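Transcriptional regulator, MarR family (Silicibacter pomeroyi DSS-3, PDB 3BOQ) probably binds DNA as a two-subunit transcriptional regulator of the MarR family, through a winged helix-turn-helix domain. Local coordinates at residues 90-95 against 104-109; 47-52 against 80-85; 41-46 against 117-122. One frame throughout, in Å; residues are numbered along the deposited sequence.

Interaction 1: 90-95 against 104-109; sequences GMVVKA and FSAKLT
T109 lays its methyl CG2 against the CG2 methyl of V93, 3.6 Å away, the two short side chains slanting past each other. With chi1 at 64°, OG1 sits between the backbone N and the carbonyl carbon, and from there it donates to G90 O at 2.6 Å, tilted 25° from the carbonyl plane. The same hydroxyl takes a bond from the backbone N of G112 and so caps the helix that T109 precedes. G90, meanwhile, closes helix 79-88 with a Schellman motif, so a single hydroxyl joins one helix end to the start of the next. Beside it T109 N donates to M91 O at 2.8 Å, and V93 N to K107 O at the same length. These two bonds enclose the V92-L108 bridge, a single step of antiparallel pairing. This is the wing of the MarR winged helix-turn-helix, whose tip, 96-102, is not modelled. Further out the two backbones part, and a water takes over: it donates to V93 O and to S105 O and accepts from K107 N. V93 O also lies in the plane of the F104 ring, at its edge. K94, bent at chi2, brings CD to 3.6 Å from F104 CE1, its chain running obliquely past the ring. On the inner side V92 turns CG1 to A106 CB at 4.1 Å and CG2 to L108 CD1 at 4.3 Å; V92 and L108 both rest on L56 of helix 47-58.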
loop_
_atom_site.group_PDB
_atom_site.type_symbol
_atom_site.label_atom_id
_atom_site.label_comp_id
_atom_site.label_asym_id
_atom_site.label_seq_id
_atom_site.Cartn_x
_atom_site.Cartn_y
_atom_site.Cartn_z
ATOM N N GLY B 90 -1.952 22.534 13.515
ATOM C CA GLY B 90 -0.872 23.510 13.557
ATOM C C GLY B 90 0.450 23.112 12.919
ATOM O O GLY B 90 1.475 23.673 13.287
HETATM N N MSE B 91 0.431 22.149 11.982
HETATM C CA MSE B 91 1.634 21.710 11.251
HETATM C C MSE B 91 1.897 22.525 9.978
HETATM O O MSE B 91 3.032 22.727 9.596
HETATM C CB MSE B 91 1.551 20.209 10.880
HETATM C CG MSE B 91 1.249 19.238 12.052
HETATM SE SE MSE B 91 2.781 19.002 13.319
HETATM C CE MSE B 91 2.437 20.359 14.692
ATOM N N VAL B 92 0.832 22.974 9.319
ATOM C CA VAL B 92 0.942 23.694 8.047
ATOM C C VAL B 92 0.322 25.059 8.222
ATOM O O VAL B 92 -0.705 25.185 8.868
ATOM C CB VAL B 92 0.268 22.884 6.875
ATOM C CG1 VAL B 92 0.016 23.739 5.639
ATOM C CG2 VAL B 92 1.087 21.643 6.532
ATOM N N VAL B 93 0.965 26.082 7.667
ATOM C CA VAL B 93 0.568 27.482 7.863
ATOM C C VAL B 93 -0.700 27.826 7.079
ATOM O O VAL B 93 -0.833 27.461 5.902
ATOM C CB VAL B 93 1.724 28.457 7.458
ATOM C CG1 VAL B 93 1.339 29.945 7.662
ATOM C CG2 VAL B 93 2.993 28.134 8.215
ATOM N N LYS B 94 -1.629 28.509 7.760
ATOM C CA LYS B 94 -2.787 29.157 7.157
ATOM C C LYS B 94 -3.097 30.432 7.929
ATOM O O LYS B 94 -3.542 30.393 9.084
ATOM C CB LYS B 94 -4.009 28.229 7.119
ATOM C CG LYS B 94 -5.256 28.800 6.412
ATOM C CD LYS B 94 -5.012 29.153 4.936
ATOM C CE LYS B 94 -6.017 30.221 4.440
ATOM N NZ LYS B 94 -5.914 30.537 2.976
ATOM N N ALA B 95 -2.848 31.560 7.261
ATOM C CA ALA B 95 -3.088 32.885 7.789
ATOM C C ALA B 95 -4.547 33.320 7.584
ATOM O O ALA B 95 -5.405 32.503 7.211
ATOM C CB ALA B 95 -2.124 33.878 7.142
ATOM N N PHE B 104 -3.451 28.110 -2.839
ATOM C CA PHE B 104 -2.666 27.865 -1.639
ATOM C C PHE B 104 -1.305 27.225 -1.934
ATOM O O PHE B 104 -1.207 26.311 -2.757
ATOM C CB PHE B 104 -3.487 26.955 -0.707
ATOM C CG PHE B 104 -2.981 26.892 0.709
ATOM C CD1 PHE B 104 -2.872 28.060 1.483
ATOM C CD2 PHE B 104 -2.657 25.660 1.285
ATOM C CE1 PHE B 104 -2.414 28.009 2.796
ATOM C CE2 PHE B 104 -2.205 25.589 2.610
ATOM C CZ PHE B 104 -2.077 26.764 3.365
ATOM N N SER B 105 -0.267 27.744 -1.275
ATOM C CA SER B 105 1.041 27.112 -1.216
ATOM C C SER B 105 1.215 26.686 0.227
ATOM O O SER B 105 1.024 27.496 1.139
ATOM C CB SER B 105 2.140 28.076 -1.631
ATOM N N ALA B 106 1.562 25.415 0.427
ATOM C CA ALA B 106 1.654 24.811 1.752
ATOM C C ALA B 106 3.087 24.815 2.297
ATOM O O ALA B 106 4.031 24.416 1.610
ATOM C CB ALA B 106 1.086 23.397 1.726
ATOM N N LYS B 107 3.223 25.295 3.532
ATOM C CA LYS B 107 4.487 25.402 4.248
ATOM C C LYS B 107 4.256 24.895 5.669
ATOM O O LYS B 107 3.193 25.109 6.260
ATOM C CB LYS B 107 4.945 26.859 4.343
ATOM C CG LYS B 107 5.665 27.469 3.137
ATOM C CD LYS B 107 5.828 28.991 3.387
ATOM C CE LYS B 107 6.159 29.821 2.133
ATOM N NZ LYS B 107 7.635 30.056 1.921
ATOM N N LEU B 108 5.260 24.223 6.218
ATOM C CA LEU B 108 5.259 23.816 7.622
ATOM C C LEU B 108 5.406 25.024 8.548
ATOM O O LEU B 108 6.260 25.878 8.318
ATOM C CB LEU B 108 6.435 22.873 7.839
ATOM C CG LEU B 108 6.371 21.349 7.873
ATOM C CD1 LEU B 108 5.194 20.709 7.141
ATOM C CD2 LEU B 108 7.686 20.846 7.399
ATOM N N THR B 109 4.562 25.107 9.578
ATOM C CA THR B 109 4.754 26.049 10.677
ATOM C C THR B 109 6.120 25.765 11.352
ATOM O O THR B 109 6.728 24.721 11.082
ATOM C CB THR B 109 3.606 25.931 11.728
ATOM O OG1 THR B 109 3.633 24.638 12.323
ATOM C CG2 THR B 109 2.239 26.118 11.119
HETATM O O HOH W 1 1.366 27.503 4.280
#

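Interaction 2: 47-52 against 80-85; sequences LAKFDA and SGLVNR
L82 buries more surface in this contact than any other residue, and it uses both methyls to straddle the side of helix 47-58. CD2 presses on A52 CB at 3.7 Å and lies 3.8 Å from A48 O, a carbonyl already taken by A52 N within its own helix. CD1 goes the other way, to K49 CG at 4.0 Å, with A48 CB a little farther off. The leucine reaches across because its CG is anti to the backbone N (chi1 175°), which carries the fork out from helix 79-88. The two small alanines let it come in close to the opposing backbone. In the MarR winged helix-turn-helix, helix 79-88 is the one expected to carry DNA recognition, and this contact sets it against helix 47-58 at nearly a right angle, -91°, the short axes 10.3 Å apart. K49 is next in buried surface. Its chain runs extended beyond CG, slants past L82 and then crosses R85 at about a right angle, CE touching R85 CB at 3.9 Å. The amine goes on to a salt bridge with D89, which probably offsets the like charge of R85, whose NE is 5.0 Å from K49 NZ. R85 itself bends at chi3 (-70°), folding its guanidinium back over its own helix: one face lies over G81 O and L82 CA, while NH2 donates to G77 O. CE of K49 meets that group near its plane, at the edge.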
loop_
_atom_site.group_PDB
_atom_site.type_symbol
_atom_site.label_atom_id
_atom_site.label_comp_id
_atom_site.label_asym_id
_atom_site.label_seq_id
_atom_site.Cartn_x
_atom_site.Cartn_y
_atom_site.Cartn_z
ATOM N N LEU B 47 1.013 8.038 9.179
ATOM C CA LEU B 47 1.927 7.892 8.082
ATOM C C LEU B 47 1.545 8.827 6.925
ATOM O O LEU B 47 2.417 9.468 6.341
ATOM C CB LEU B 47 1.985 6.433 7.638
ATOM C CG LEU B 47 3.265 5.970 6.961
ATOM C CD1 LEU B 47 4.486 6.363 7.801
ATOM C CD2 LEU B 47 3.209 4.435 6.667
ATOM N N ALA B 48 0.246 8.894 6.591
ATOM C CA ALA B 48 -0.242 9.819 5.553
ATOM C C ALA B 48 0.194 11.283 5.850
ATOM O O ALA B 48 0.694 11.979 4.956
ATOM C CB ALA B 48 -1.758 9.698 5.387
ATOM N N LYS B 49 0.043 11.714 7.106
ATOM C CA LYS B 49 0.458 13.039 7.568
ATOM C C LYS B 49 1.961 13.273 7.527
ATOM O O LYS B 49 2.437 14.304 7.021
ATOM C CB LYS B 49 -0.028 13.255 8.995
ATOM C CG LYS B 49 -1.524 13.535 9.108
ATOM C CD LYS B 49 -1.860 14.160 10.434
ATOM C CE LYS B 49 -3.326 14.290 10.555
ATOM N NZ LYS B 49 -3.690 14.680 11.936
ATOM N N PHE B 50 2.702 12.323 8.095
ATOM C CA PHE B 50 4.157 12.333 8.055
ATOM C C PHE B 50 4.612 12.439 6.603
ATOM O O PHE B 50 5.459 13.279 6.277
ATOM C CB PHE B 50 4.737 11.070 8.722
ATOM C CG PHE B 50 6.231 10.977 8.603
ATOM C CD1 PHE B 50 7.053 11.714 9.454
ATOM C CD2 PHE B 50 6.817 10.229 7.581
ATOM C CE1 PHE B 50 8.440 11.691 9.324
ATOM C CE2 PHE B 50 8.212 10.180 7.439
ATOM C CZ PHE B 50 9.030 10.912 8.322
ATOM N N ASP B 51 4.037 11.599 5.732
ATOM C CA ASP B 51 4.347 11.634 4.315
ATOM C C ASP B 51 4.197 13.028 3.655
ATOM O O ASP B 51 5.139 13.500 2.995
ATOM C CB ASP B 51 3.559 10.554 3.570
ATOM C CG ASP B 51 3.709 10.652 2.062
ATOM O OD1 ASP B 51 4.844 10.909 1.595
ATOM O OD2 ASP B 51 2.684 10.481 1.349
ATOM N N ALA B 52 3.040 13.680 3.833
ATOM C CA ALA B 52 2.839 15.061 3.361
ATOM C C ALA B 52 3.883 16.044 3.900
ATOM O O ALA B 52 4.466 16.838 3.144
ATOM C CB ALA B 52 1.429 15.543 3.696
ATOM N N SER B 80 -6.307 17.841 -0.156
ATOM C CA SER B 80 -6.687 19.079 0.548
ATOM C C SER B 80 -7.277 18.794 1.939
ATOM O O SER B 80 -6.979 19.506 2.894
ATOM C CB SER B 80 -7.574 20.000 -0.303
ATOM O OG SER B 80 -8.912 19.555 -0.341
ATOM N N GLY B 81 -8.069 17.729 2.037
ATOM C CA GLY B 81 -8.575 17.218 3.310
ATOM C C GLY B 81 -7.471 16.741 4.234
ATOM O O GLY B 81 -7.573 16.874 5.450
ATOM N N LEU B 82 -6.413 16.190 3.655
ATOM C CA LEU B 82 -5.199 15.864 4.395
ATOM C C LEU B 82 -4.490 17.145 4.889
ATOM O O LEU B 82 -4.142 17.250 6.061
ATOM C CB LEU B 82 -4.255 15.009 3.539
ATOM C CG LEU B 82 -2.899 14.722 4.192
ATOM C CD1 LEU B 82 -3.052 13.806 5.421
ATOM C CD2 LEU B 82 -1.956 14.119 3.184
ATOM N N VAL B 83 -4.302 18.110 3.989
ATOM C CA VAL B 83 -3.757 19.435 4.306
ATOM C C VAL B 83 -4.622 20.192 5.349
ATOM O O VAL B 83 -4.089 20.781 6.299
ATOM C CB VAL B 83 -3.536 20.253 3.000
ATOM C CG1 VAL B 83 -3.212 21.722 3.290
ATOM C CG2 VAL B 83 -2.439 19.601 2.178
ATOM N N ASN B 84 -5.947 20.128 5.191
ATOM C CA ASN B 84 -6.870 20.644 6.211
ATOM C C ASN B 84 -6.644 20.091 7.629
ATOM O O ASN B 84 -6.694 20.852 8.569
ATOM C CB ASN B 84 -8.335 20.453 5.813
ATOM C CG ASN B 84 -8.763 21.363 4.675
ATOM O OD1 ASN B 84 -8.079 22.341 4.344
ATOM N ND2 ASN B 84 -9.907 21.036 4.057
ATOM N N ARG B 85 -6.414 18.781 7.775
ATOM C CA ARG B 85 -6.121 18.185 9.093
ATOM C C ARG B 85 -4.804 18.725 9.657
ATOM O O ARG B 85 -4.728 19.035 10.852
ATOM C CB ARG B 85 -6.049 16.656 9.033
ATOM C CG ARG B 85 -7.376 15.945 8.813
ATOM C CD ARG B 85 -7.219 14.407 8.937
ATOM N NE ARG B 85 -6.472 13.754 7.845
ATOM C CZ ARG B 85 -6.995 13.415 6.660
ATOM N NH1 ARG B 85 -8.266 13.681 6.372
ATOM N NH2 ARG B 85 -6.240 12.815 5.745
#

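Interaction 3: 41-46 against 117-122; sequences DETGLS and KQASEA
T43 and A119 face each other directly, the threonine methyl CG2 lying 3.7 Å from the alanine CB. Chi1 of T43 is -70°, with CG2 anti to the backbone N and OG1 anti to the carbonyl carbon. That setting gives the two branches different partners: the methyl meets A119 CB, while OG1 sits between the two alanines, 4.1 Å from both A119 CA and A122 CB. L45 approaches the same alanine and puts CD2 3.8 Å from A119 CB, so one small residue receives two branched side chains, each through a methyl. Between T43 and L45 the chain turns at G44, which has left helical geometry with a positive phi of 73°; the turn lets both side chains point at helix 110-130. E42 starts out toward that helix too, but only grazes it, OE1 being 4.4 Å from A122 CB. Its carboxylate is engaged farther along, in a salt bridge with R125, which adds a charged link beside a small contact made mostly by methyl groups. Alanines at 119 and 122, one helical turn apart, allow the two chains to approach closely, with T43 and A119 only 6.3 Å apart at their CA atoms. The contact thus ties the C-terminal end of long helix 12-43 to helix 110-130, just before S46 at the N-cap leads into helix 47-58, where M53 packs on L45 and F50 lies against A119 and S120.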
loop_
_atom_site.group_PDB
_atom_site.type_symbol
_atom_site.label_atom_id
_atom_site.label_comp_id
_atom_site.label_asym_id
_atom_site.label_seq_id
_atom_site.Cartn_x
_atom_site.Cartn_y
_atom_site.Cartn_z
ATOM N N ASP B 41 1.133 6.395 17.891
ATOM C CA ASP B 41 1.364 6.258 19.313
ATOM C C ASP B 41 2.515 7.174 19.758
ATOM O O ASP B 41 2.337 7.930 20.701
ATOM C CB ASP B 41 1.599 4.804 19.747
ATOM C CG ASP B 41 2.038 4.703 21.211
ATOM O OD1 ASP B 41 1.184 4.801 22.140
ATOM O OD2 ASP B 41 3.259 4.564 21.449
ATOM N N GLU B 42 3.661 7.144 19.086
ATOM C CA GLU B 42 4.813 7.948 19.532
ATOM C C GLU B 42 4.740 9.478 19.272
ATOM O O GLU B 42 5.368 10.240 19.965
ATOM C CB GLU B 42 6.120 7.343 18.996
ATOM C CG GLU B 42 6.160 5.835 19.264
ATOM C CD GLU B 42 7.545 5.194 19.167
ATOM O OE1 GLU B 42 8.568 5.934 19.167
ATOM O OE2 GLU B 42 7.593 3.928 19.109
ATOM N N THR B 43 3.930 9.916 18.317
ATOM C CA THR B 43 4.056 11.245 17.730
ATOM C C THR B 43 2.671 11.891 17.464
ATOM O O THR B 43 2.566 13.103 17.272
ATOM C CB THR B 43 4.820 11.092 16.360
ATOM O OG1 THR B 43 6.190 10.745 16.601
ATOM C CG2 THR B 43 4.784 12.338 15.521
ATOM N N GLY B 44 1.618 11.080 17.415
ATOM C CA GLY B 44 0.297 11.588 17.087
ATOM C C GLY B 44 0.139 11.958 15.620
ATOM O O GLY B 44 -0.854 12.547 15.237
ATOM N N LEU B 45 1.143 11.613 14.813
ATOM C CA LEU B 45 1.141 11.725 13.360
ATOM C C LEU B 45 0.881 10.379 12.683
ATOM O O LEU B 45 1.423 9.333 13.091
ATOM C CB LEU B 45 2.487 12.214 12.874
ATOM C CG LEU B 45 2.614 13.658 12.430
ATOM C CD1 LEU B 45 1.851 14.581 13.332
ATOM C CD2 LEU B 45 4.104 13.991 12.398
ATOM N N SER B 46 0.031 10.442 11.660
ATOM C CA SER B 46 -0.250 9.357 10.731
ATOM C C SER B 46 0.894 9.214 9.780
ATOM O O SER B 46 1.616 10.182 9.531
ATOM C CB SER B 46 -1.438 9.754 9.860
ATOM O OG SER B 46 -2.551 9.064 10.309
ATOM N N LYS B 117 11.073 16.639 12.381
ATOM C CA LYS B 117 12.382 16.081 12.685
ATOM C C LYS B 117 12.313 15.011 13.789
ATOM O O LYS B 117 12.903 13.935 13.629
ATOM C CB LYS B 117 13.400 17.186 12.999
ATOM C CG LYS B 117 13.560 18.162 11.831
ATOM C CD LYS B 117 14.596 19.270 12.072
ATOM C CE LYS B 117 14.476 20.355 10.982
ATOM N NZ LYS B 117 15.384 21.521 11.165
ATOM N N GLN B 118 11.589 15.283 14.879
ATOM C CA GLN B 118 11.362 14.260 15.906
ATOM C C GLN B 118 10.646 13.055 15.300
ATOM O O GLN B 118 10.974 11.920 15.637
ATOM C CB GLN B 118 10.536 14.787 17.101
ATOM C CG GLN B 118 11.083 16.014 17.856
ATOM C CD GLN B 118 10.081 16.549 18.907
ATOM O OE1 GLN B 118 8.951 16.938 18.590
ATOM N NE2 GLN B 118 10.503 16.563 20.163
ATOM N N ALA B 119 9.676 13.291 14.408
ATOM C CA ALA B 119 8.871 12.210 13.829
ATOM C C ALA B 119 9.665 11.387 12.808
ATOM O O ALA B 119 9.433 10.175 12.619
ATOM C CB ALA B 119 7.604 12.769 13.196
ATOM N N SER B 120 10.584 12.082 12.143
ATOM C CA SER B 120 11.504 11.499 11.182
ATOM C C SER B 120 12.454 10.524 11.883
ATOM O O SER B 120 12.730 9.450 11.368
ATOM C CB SER B 120 12.281 12.626 10.509
ATOM O OG SER B 120 12.940 12.153 9.371
ATOM N N GLU B 121 12.934 10.900 13.063
ATOM C CA GLU B 121 13.775 10.047 13.891
ATOM C C GLU B 121 12.989 8.787 14.275
ATOM O O GLU B 121 13.483 7.654 14.110
ATOM C CB GLU B 121 14.213 10.824 15.143
ATOM C CG GLU B 121 15.556 10.459 15.738
ATOM C CD GLU B 121 16.145 11.585 16.657
ATOM O OE1 GLU B 121 15.402 12.532 17.084
ATOM O OE2 GLU B 121 17.368 11.513 16.966
ATOM N N ALA B 122 11.769 9.003 14.771
ATOM C CA ALA B 122 10.844 7.943 15.209
ATOM C C ALA B 122 10.489 6.964 14.092
ATOM O O ALA B 122 10.454 5.758 14.308
ATOM C CB ALA B 122 9.565 8.555 15.795
#

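In the fold
Two of the three contacts lie within the winged helix-turn-helix, and the third closes the chain around them. Interaction 3 closes the largest loop, from the end of helix 12-43 to helix 110-130; interactions 2 and 1 lie inside that loop, one after the other. Interactions 1 and 2 have centres about 12 Å apart and touch where F104 packs on V83, so the returning arm of the wing rests on helix 79-88. Interactions 2 and 3, about 14 Å apart centre to centre, meet through F50 of helix 47-58 against A119 and S120. Interactions 1 and 3 are about 18 Å apart centre to centre and do not touch. Helix 47-58 thus lies between the probable DNA-reading parts and helices 12-43 and 110-130.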